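Pilin (Streptococcus pyogenes serotype M1, PDB 3GLD) builds the backbone of the pilus, its subunits stacking head to tail through intermolecular isopeptide bonds, for adhesion to host cells, bacterial aggregation and biofilm formation. Local coordinates at residues 191-204 / 223-237. The protein carries 2 engineered substitutions. Numbering follows the deposited sequence.
Sequences YKASEKVMIEKTTK and TLKDGESIKVTNLPV
With CG set between backbone N and carbonyl carbon (chi1 63°), N234 turns its amide toward M198, whereas K201 leaves its strand with CG opposite the backbone N (chi1 177°) and stays extended to its ammonium group, which reaches T223. N234 OD1 accepts the M198 N-H at 2.8 Å, nearly straight at the hydrogen (167°). The amide stands in for a main-chain carbonyl where the chain turns a corner at 233-234; its ND2 binds the N31 carbonyl and a water held by K196 O. T233 N bonds M198 O, while its methyl CG2 lies across the E200 side chain, 3.9 Å from CD. The E200 carboxylate is held by Q211, and a water links its OE2 to T233 OG1.

Before the corner, along 229-232, K231 pairs with E200 and S229 with T202 as antiparallel hydrogen-bonded pairs. Branched side chains suit the inward face: I199 CG1 packs 3.8 Å from V232 CG2, and V197 CG2 meets V232 CG1.

At one end P236, rigid and apolar, lays CB over a face of the Y191 ring, 3.7 Å from its centroid, a CH-pi contact; Y191 OH reaches V237 O through water. At the other, K201, long enough to span the gap, donates from NZ to T223 O at 2.6 Å from above the carbonyl plane, tying its strand to 220-224 of the facing sheet, just ahead of the K225-E228 type II turn, which G227 suits with its positive phi.

Strand 196-202, between 229-236 and 210-215, turns V197 onto L185 of that second sheet, consistent with the CnaB-like beta-sandwich of isopeptide-bearing pilins.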
loop_
_atom_site.group_PDB
_atom_site.type_symbol
_atom_site.label_atom_id
_atom_site.label_comp_id
_atom_site.label_asym_id
_atom_site.label_seq_id
_atom_site.Cartn_x
_atom_site.Cartn_y
_atom_site.Cartn_z
ATOM N N TYR A 191 -0.235 -5.942 -9.110
ATOM C CA TYR A 191 -0.378 -4.882 -10.097
ATOM C C TYR A 191 -0.523 -5.502 -11.485
ATOM O O TYR A 191 0.423 -6.091 -12.013
ATOM C CB TYR A 191 0.858 -3.951 -10.027
ATOM C CG TYR A 191 1.059 -3.380 -8.645
ATOM C CD1 TYR A 191 0.224 -2.369 -8.162
ATOM C CD2 TYR A 191 2.063 -3.868 -7.809
ATOM C CE1 TYR A 191 0.384 -1.863 -6.863
ATOM C CE2 TYR A 191 2.222 -3.378 -6.530
ATOM C CZ TYR A 191 1.383 -2.374 -6.066
ATOM O OH TYR A 191 1.554 -1.869 -4.808
ATOM N N LYS A 192 -1.713 -5.378 -12.067
ATOM C CA LYS A 192 -2.060 -6.137 -13.268
ATOM C C LYS A 192 -1.627 -5.437 -14.531
ATOM O O LYS A 192 -1.340 -4.239 -14.522
ATOM C CB LYS A 192 -3.571 -6.406 -13.328
ATOM C CG LYS A 192 -4.101 -7.271 -12.183
ATOM C CD LYS A 192 -3.698 -8.741 -12.332
ATOM C CE LYS A 192 -4.502 -9.626 -11.364
ATOM N NZ LYS A 192 -4.303 -11.091 -11.629
ATOM N N ALA A 193 -1.609 -6.189 -15.619
ATOM C CA ALA A 193 -1.290 -5.644 -16.928
ATOM C C ALA A 193 -2.191 -4.448 -17.206
ATOM O O ALA A 193 -3.351 -4.418 -16.773
ATOM C CB ALA A 193 -1.456 -6.697 -17.988
ATOM N N SER A 194 -1.630 -3.448 -17.885
ATOM C CA SER A 194 -2.361 -2.261 -18.337
ATOM C C SER A 194 -2.568 -1.174 -17.297
ATOM O O SER A 194 -2.953 -0.063 -17.667
ATOM C CB SER A 194 -3.697 -2.632 -19.007
ATOM O OG SER A 194 -3.463 -2.977 -20.358
ATOM N N GLU A 195 -2.321 -1.472 -16.010
ATOM C CA GLU A 195 -2.199 -0.418 -14.998
ATOM C C GLU A 195 -1.166 0.608 -15.470
ATOM O O GLU A 195 -0.185 0.236 -16.060
ATOM C CB GLU A 195 -1.758 -0.994 -13.650
ATOM C CG GLU A 195 -2.890 -1.640 -12.866
ATOM C CD GLU A 195 -3.955 -0.629 -12.463
ATOM O OE1 GLU A 195 -3.632 0.292 -11.670
ATOM O OE2 GLU A 195 -5.113 -0.760 -12.941
ATOM N N LYS A 196 -1.403 1.887 -15.210
ATOM C CA LYS A 196 -0.508 2.975 -15.643
ATOM C C LYS A 196 0.414 3.454 -14.537
ATOM O O LYS A 196 0.003 3.551 -13.375
ATOM C CB LYS A 196 -1.310 4.193 -16.146
ATOM C CG LYS A 196 -2.314 3.920 -17.303
ATOM C CD LYS A 196 -1.654 3.715 -18.632
ATOM C CE LYS A 196 -2.704 3.614 -19.769
ATOM N NZ LYS A 196 -3.186 2.208 -19.985
ATOM N N VAL A 197 1.655 3.776 -14.913
ATOM C CA VAL A 197 2.573 4.494 -14.040
ATOM C C VAL A 197 3.010 5.800 -14.696
ATOM O O VAL A 197 3.073 5.903 -15.945
ATOM C CB VAL A 197 3.838 3.667 -13.648
ATOM C CG1 VAL A 197 3.435 2.349 -12.987
ATOM C CG2 VAL A 197 4.743 3.434 -14.838
ATOM N N MET A 198 3.309 6.785 -13.858
ATOM C CA MET A 198 3.622 8.113 -14.316
ATOM C C MET A 198 5.117 8.233 -14.596
ATOM O O MET A 198 5.947 7.799 -13.791
ATOM C CB MET A 198 3.234 9.143 -13.276
ATOM C CG MET A 198 1.754 9.119 -12.930
ATOM S SD MET A 198 1.401 10.062 -11.439
ATOM C CE MET A 198 1.487 11.757 -12.005
ATOM N N ILE A 199 5.433 8.852 -15.729
ATOM C CA ILE A 199 6.813 9.075 -16.148
ATOM C C ILE A 199 7.039 10.558 -16.443
ATOM O O ILE A 199 6.225 11.182 -17.143
ATOM C CB ILE A 199 7.150 8.193 -17.364
ATOM C CG1 ILE A 199 7.154 6.726 -16.918
ATOM C CG2 ILE A 199 8.540 8.582 -17.980
ATOM C CD1 ILE A 199 7.452 5.735 -17.991
ATOM N N GLU A 200 8.124 11.112 -15.901
ATOM C CA GLU A 200 8.529 12.495 -16.153
ATOM C C GLU A 200 9.853 12.491 -16.894
ATOM O O GLU A 200 10.782 11.853 -16.436
ATOM C CB GLU A 200 8.734 13.283 -14.848
ATOM C CG GLU A 200 7.470 13.646 -14.091
ATOM C CD GLU A 200 7.750 14.498 -12.837
ATOM O OE1 GLU A 200 8.940 14.785 -12.539
ATOM O OE2 GLU A 200 6.775 14.870 -12.147
ATOM N N LYS A 201 9.926 13.191 -18.033
ATOM C CA LYS A 201 11.163 13.339 -18.789
ATOM C C LYS A 201 11.707 14.742 -18.603
ATOM O O LYS A 201 10.980 15.723 -18.807
ATOM C CB LYS A 201 10.956 13.040 -20.293
ATOM C CG LYS A 201 12.235 13.251 -21.123
ATOM C CD LYS A 201 12.108 12.724 -22.560
ATOM C CE LYS A 201 13.235 13.297 -23.408
ATOM N NZ LYS A 201 13.325 12.708 -24.768
ATOM N N THR A 202 12.984 14.831 -18.217
ATOM C CA THR A 202 13.668 16.109 -17.998
ATOM C C THR A 202 14.738 16.334 -19.070
ATOM O O THR A 202 15.530 15.442 -19.356
ATOM C CB THR A 202 14.293 16.156 -16.585
ATOM O OG1 THR A 202 13.256 15.931 -15.623
ATOM C CG2 THR A 202 14.966 17.501 -16.294
ATOM N N THR A 203 14.711 17.522 -19.669
ATOM C CA THR A 203 15.673 17.937 -20.680
ATOM C C THR A 203 16.417 19.145 -20.148
ATOM O O THR A 203 15.936 19.856 -19.262
ATOM C CB THR A 203 14.984 18.305 -22.022
ATOM O OG1 THR A 203 14.064 19.389 -21.815
ATOM C CG2 THR A 203 14.230 17.111 -22.592
ATOM N N LYS A 204 17.616 19.362 -20.662
ATOM C CA LYS A 204 18.374 20.545 -20.306
ATOM C C LYS A 204 17.588 21.766 -20.802
ATOM O O LYS A 204 16.924 21.711 -21.841
ATOM C CB LYS A 204 19.766 20.454 -20.933
ATOM C CG LYS A 204 20.355 19.037 -20.846
ATOM C CD LYS A 204 21.776 18.909 -21.376
ATOM C CE LYS A 204 22.801 19.443 -20.379
ATOM N NZ LYS A 204 24.048 18.616 -20.348
ATOM N N THR A 223 13.463 8.390 -25.559
ATOM C CA THR A 223 14.772 8.805 -26.036
ATOM C C THR A 223 15.391 9.754 -25.044
ATOM O O THR A 223 14.687 10.513 -24.379
ATOM C CB THR A 223 14.702 9.515 -27.431
ATOM O OG1 THR A 223 13.934 10.723 -27.321
ATOM C CG2 THR A 223 14.063 8.634 -28.479
ATOM N N LEU A 224 16.715 9.736 -24.967
ATOM C CA LEU A 224 17.447 10.686 -24.137
ATOM C C LEU A 224 18.711 11.171 -24.855
ATOM O O LEU A 224 19.421 10.377 -25.456
ATOM C CB LEU A 224 17.874 10.044 -22.805
ATOM C CG LEU A 224 16.810 9.546 -21.804
ATOM C CD1 LEU A 224 17.415 8.729 -20.687
ATOM C CD2 LEU A 224 16.080 10.717 -21.262
ATOM N N LYS A 225 18.993 12.462 -24.748
ATOM C CA LYS A 225 20.316 12.979 -25.075
ATOM C C LYS A 225 21.190 12.985 -23.809
ATOM O O LYS A 225 20.692 12.756 -22.700
ATOM C CB LYS A 225 20.220 14.411 -25.629
ATOM C CG LYS A 225 19.280 14.602 -26.833
ATOM C CD LYS A 225 19.170 16.118 -27.172
ATOM C CE LYS A 225 18.357 16.418 -28.439
ATOM N NZ LYS A 225 16.912 16.077 -28.290
ATOM N N ASP A 226 22.495 13.244 -23.975
ATOM C CA ASP A 226 23.372 13.500 -22.838
ATOM C C ASP A 226 22.725 14.452 -21.831
ATOM O O ASP A 226 22.178 15.490 -22.223
ATOM C CB ASP A 226 24.685 14.138 -23.328
ATOM C CG ASP A 226 25.609 14.505 -22.187
ATOM O OD1 ASP A 226 26.121 13.580 -21.529
ATOM O OD2 ASP A 226 25.824 15.717 -21.948
ATOM N N GLY A 227 22.832 14.132 -20.535
ATOM C CA GLY A 227 22.316 15.021 -19.509
ATOM C C GLY A 227 20.788 15.033 -19.356
ATOM O O GLY A 227 20.245 15.817 -18.585
ATOM N N GLU A 228 20.087 14.164 -20.061
ATOM C CA GLU A 228 18.626 14.097 -19.899
ATOM C C GLU A 228 18.250 12.871 -19.075
ATOM O O GLU A 228 19.067 11.949 -18.916
ATOM C CB GLU A 228 17.937 14.068 -21.278
ATOM C CG GLU A 228 18.181 15.341 -22.077
ATOM C CD GLU A 228 17.438 15.393 -23.415
ATOM O OE1 GLU A 228 17.019 14.339 -23.952
ATOM O OE2 GLU A 228 17.262 16.516 -23.912
ATOM N N SER A 229 17.016 12.843 -18.555
ATOM C CA SER A 229 16.585 11.666 -17.841
ATOM C C SER A 229 15.062 11.488 -17.915
ATOM O O SER A 229 14.320 12.447 -18.175
ATOM C CB SER A 229 17.036 11.751 -16.365
ATOM O OG SER A 229 16.387 12.848 -15.697
ATOM N N ILE A 230 14.622 10.252 -17.694
ATOM C CA ILE A 230 13.236 9.993 -17.328
ATOM C C ILE A 230 13.206 9.483 -15.878
ATOM O O ILE A 230 14.226 8.998 -15.368
ATOM C CB ILE A 230 12.521 8.982 -18.253
ATOM C CG1 ILE A 230 13.158 7.586 -18.191
ATOM C CG2 ILE A 230 12.430 9.525 -19.696
ATOM C CD1 ILE A 230 12.181 6.480 -18.557
ATOM N N LYS A 231 12.036 9.594 -15.247
ATOM C CA LYS A 231 11.826 9.131 -13.891
ATOM C C LYS A 231 10.385 8.595 -13.807
ATOM O O LYS A 231 9.421 9.339 -14.035
ATOM C CB LYS A 231 12.023 10.272 -12.889
ATOM C CG LYS A 231 12.077 9.785 -11.410
ATOM C CD LYS A 231 11.819 10.893 -10.412
ATOM C CE LYS A 231 12.882 11.955 -10.445
ATOM N NZ LYS A 231 12.821 12.825 -9.223
ATOM N N VAL A 232 10.269 7.306 -13.517
ATOM C CA VAL A 232 9.001 6.694 -13.170
ATOM C C VAL A 232 8.748 7.149 -11.717
ATOM O O VAL A 232 9.466 6.750 -10.801
ATOM C CB VAL A 232 9.094 5.166 -13.287
ATOM C CG1 VAL A 232 7.734 4.493 -12.963
ATOM C CG2 VAL A 232 9.545 4.771 -14.670
ATOM N N THR A 233 7.790 8.049 -11.531
ATOM C CA THR A 233 7.630 8.711 -10.232
ATOM C C THR A 233 6.779 7.943 -9.207
ATOM O O THR A 233 6.815 8.267 -8.020
ATOM C CB THR A 233 7.033 10.128 -10.377
ATOM O OG1 THR A 233 5.706 10.038 -10.923
ATOM C CG2 THR A 233 7.884 10.959 -11.290
ATOM N N ASN A 234 6.025 6.948 -9.662
ATOM C CA ASN A 234 5.193 6.125 -8.751
ATOM C C ASN A 234 5.348 4.626 -9.017
ATOM O O ASN A 234 4.373 3.898 -9.091
ATOM C CB ASN A 234 3.721 6.564 -8.789
ATOM C CG ASN A 234 3.068 6.387 -10.156
ATOM O OD1 ASN A 234 3.744 6.208 -11.164
ATOM N ND2 ASN A 234 1.722 6.433 -10.185
ATOM N N LEU A 235 6.585 4.172 -9.219
ATOM C CA LEU A 235 6.851 2.749 -9.420
ATOM C C LEU A 235 6.513 1.970 -8.143
ATOM O O LEU A 235 7.059 2.258 -7.089
ATOM C CB LEU A 235 8.327 2.537 -9.766
ATOM C CG LEU A 235 8.796 1.108 -10.065
ATOM C CD1 LEU A 235 8.132 0.570 -11.306
ATOM C CD2 LEU A 235 10.311 1.090 -10.220
ATOM N N PRO A 236 5.606 0.979 -8.233
ATOM C CA PRO A 236 5.383 0.243 -6.992
ATOM C C PRO A 236 6.561 -0.635 -6.566
ATOM O O PRO A 236 7.365 -1.077 -7.402
ATOM C CB PRO A 236 4.142 -0.615 -7.292
ATOM C CG PRO A 236 3.541 -0.049 -8.554
ATOM C CD PRO A 236 4.677 0.580 -9.306
ATOM N N VAL A 237 6.642 -0.903 -5.258
ATOM C CA VAL A 237 7.598 -1.868 -4.726
ATOM C C VAL A 237 7.233 -3.289 -5.160
ATOM O O VAL A 237 6.047 -3.640 -5.242
ATOM C CB VAL A 237 7.648 -1.804 -3.161
ATOM C CG1 VAL A 237 8.670 -2.810 -2.608
ATOM C CG2 VAL A 237 8.023 -0.412 -2.686
HETATM O O HOH W 1 3.880 -2.496 -3.604
HETATM O O HOH W 2 -0.130 6.043 -12.408
HETATM O O HOH W 3 5.000 12.225 -12.394
HETATM O O HOH W 4 11.204 10.358 -25.013
HETATM O O HOH W 5 24.938 18.000 -22.956
#